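Local coordinates for GDSL-like protein (Collinsella aerofaciens ATCC 25986, PDB 7BXD) that probably hydrolyses acyl esters, as a GDSL-like acylhydrolase of the SGNH hydrolase superfamily, at residues 126-131 and 184-189. Numbering follows the deposited sequence.
Sequences EFYGAV and LEVCDR
Tyr128 and Glu185 join two neighbouring helices through one short hydrogen bond, the phenol OH donating to Glu185 OE1 at 2.6 Å. The carboxylate oxygen lies at the edge of the ring, near its plane, whereas the hydroxyl approaches the carboxylate from above, 47° out of its plane. Behind this polar link the contact turns apolar: Val186 CG2 lies 3.6 Å from Tyr128 CD1, while CB and CG1 of the same valine both meet Val131 CG1 on the facing helix, Val186 CB at 3.8 Å from it. Val131 has CG1 anti to its own nitrogen (chi1 177°), which carries that methyl across to Val186. A phenylalanine in place of Tyr128 would keep a ring beside Val186 but lack the hydroxyl, which is likely to leave Glu185 OE1 without this partner and its carboxylate freer to turn. The pair illustrates helix packing in the three-layer alpha/beta/alpha fold of SGNH hydrolases: helices 127-141 and 176-189 lie on one side of the parallel sheet, the axes of their short segments 9.6 Å apart at closest approach and inclined at 37°. Beneath them, Phe149 of strand 146-150 touches both Val131 and Cys187, tying the two helices to the sheet. Tyr128 also touches Ala182 of helix 176-189 and Leu119 of a loop, and Glu126, the N-cap residue of helix 127-141, is hydrogen-bonded through OE1 to Ser121 OG.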
# COMPACT_ATOMS: atom_id res chain seq x y z
N GLU A 126 -12.86 -10.19 5.07
CA GLU A 126 -12.74 -9.21 6.14
C GLU A 126 -11.32 -8.64 6.09
O GLU A 126 -10.38 -9.33 5.70
CB GLU A 126 -12.98 -9.86 7.51
CG GLU A 126 -14.41 -10.25 7.79
CD GLU A 126 -14.61 -10.92 9.14
OE1 GLU A 126 -13.63 -11.43 9.74
OE2 GLU A 126 -15.78 -10.98 9.60
N PHE A 127 -11.16 -7.38 6.49
CA PHE A 127 -9.84 -6.78 6.41
C PHE A 127 -8.83 -7.52 7.27
O PHE A 127 -7.71 -7.80 6.81
CB PHE A 127 -9.90 -5.31 6.80
CG PHE A 127 -8.66 -4.56 6.39
CD1 PHE A 127 -8.39 -4.31 5.04
CD2 PHE A 127 -7.78 -4.08 7.36
CE1 PHE A 127 -7.26 -3.61 4.68
CE2 PHE A 127 -6.66 -3.38 6.97
CZ PHE A 127 -6.40 -3.15 5.64
N TYR A 128 -9.17 -7.80 8.53
CA TYR A 128 -8.23 -8.55 9.38
C TYR A 128 -7.85 -9.87 8.73
O TYR A 128 -6.68 -10.28 8.79
CB TYR A 128 -8.82 -8.83 10.78
CG TYR A 128 -8.66 -7.72 11.80
CD1 TYR A 128 -7.48 -7.59 12.53
CD2 TYR A 128 -9.72 -6.86 12.10
CE1 TYR A 128 -7.34 -6.64 13.53
CE2 TYR A 128 -9.58 -5.89 13.09
CZ TYR A 128 -8.39 -5.78 13.79
OH TYR A 128 -8.27 -4.78 14.75
N GLY A 129 -8.83 -10.59 8.18
CA GLY A 129 -8.55 -11.89 7.61
C GLY A 129 -7.75 -11.82 6.34
O GLY A 129 -6.93 -12.71 6.06
N ALA A 130 -7.96 -10.77 5.53
CA ALA A 130 -7.19 -10.61 4.31
C ALA A 130 -5.73 -10.29 4.59
O ALA A 130 -4.82 -10.81 3.91
CB ALA A 130 -7.84 -9.54 3.43
N VAL A 131 -5.47 -9.38 5.55
CA VAL A 131 -4.09 -9.08 5.90
C VAL A 131 -3.41 -10.34 6.42
O VAL A 131 -2.26 -10.65 6.08
CB VAL A 131 -3.99 -7.90 6.88
CG1 VAL A 131 -2.51 -7.65 7.29
CG2 VAL A 131 -4.57 -6.63 6.26
N LEU A 184 -1.84 -2.89 11.60
CA LEU A 184 -0.76 -2.92 12.58
C LEU A 184 -0.88 -4.11 13.53
O LEU A 184 0.14 -4.71 13.93
CB LEU A 184 -0.70 -1.61 13.37
CG LEU A 184 -0.34 -0.38 12.53
CD1 LEU A 184 -0.42 0.87 13.36
CD2 LEU A 184 1.03 -0.49 11.92
N GLU A 185 -2.10 -4.46 13.94
CA GLU A 185 -2.28 -5.58 14.87
C GLU A 185 -1.93 -6.92 14.20
O GLU A 185 -1.32 -7.79 14.84
CB GLU A 185 -3.71 -5.59 15.39
CG GLU A 185 -3.96 -4.42 16.35
CD GLU A 185 -5.40 -4.32 16.78
OE1 GLU A 185 -6.24 -5.16 16.39
OE2 GLU A 185 -5.72 -3.37 17.55
N VAL A 186 -2.32 -7.11 12.93
CA VAL A 186 -1.97 -8.37 12.27
C VAL A 186 -0.47 -8.41 12.03
O VAL A 186 0.19 -9.45 12.20
CB VAL A 186 -2.77 -8.58 10.97
CG1 VAL A 186 -2.42 -9.93 10.35
CG2 VAL A 186 -4.25 -8.50 11.25
N CYS A 187 0.12 -7.29 11.59
CA CYS A 187 1.56 -7.26 11.43
C CYS A 187 2.26 -7.60 12.74
O CYS A 187 3.25 -8.35 12.76
CB CYS A 187 2.00 -5.88 10.90
SG CYS A 187 1.67 -5.70 9.12
N ASP A 188 1.78 -7.05 13.86
CA ASP A 188 2.38 -7.38 15.15
C ASP A 188 2.33 -8.89 15.42
O ASP A 188 3.32 -9.47 15.89
CB ASP A 188 1.69 -6.63 16.29
CG ASP A 188 2.14 -7.19 17.64
OD1 ASP A 188 3.24 -6.88 18.10
OD2 ASP A 188 1.39 -8.04 18.21
N ARG A 189 1.20 -9.53 15.14
CA ARG A 189 1.08 -10.97 15.37
C ARG A 189 2.24 -11.70 14.75
O ARG A 189 2.78 -12.65 15.36
CB ARG A 189 -0.25 -11.48 14.83
CG ARG A 189 -0.33 -12.98 14.64
CD ARG A 189 -0.44 -13.76 15.86
NE ARG A 189 -0.76 -15.15 15.50
CZ ARG A 189 -0.94 -16.07 16.42
NH1 ARG A 189 -0.80 -15.69 17.68
NH2 ARG A 189 -1.23 -17.35 16.10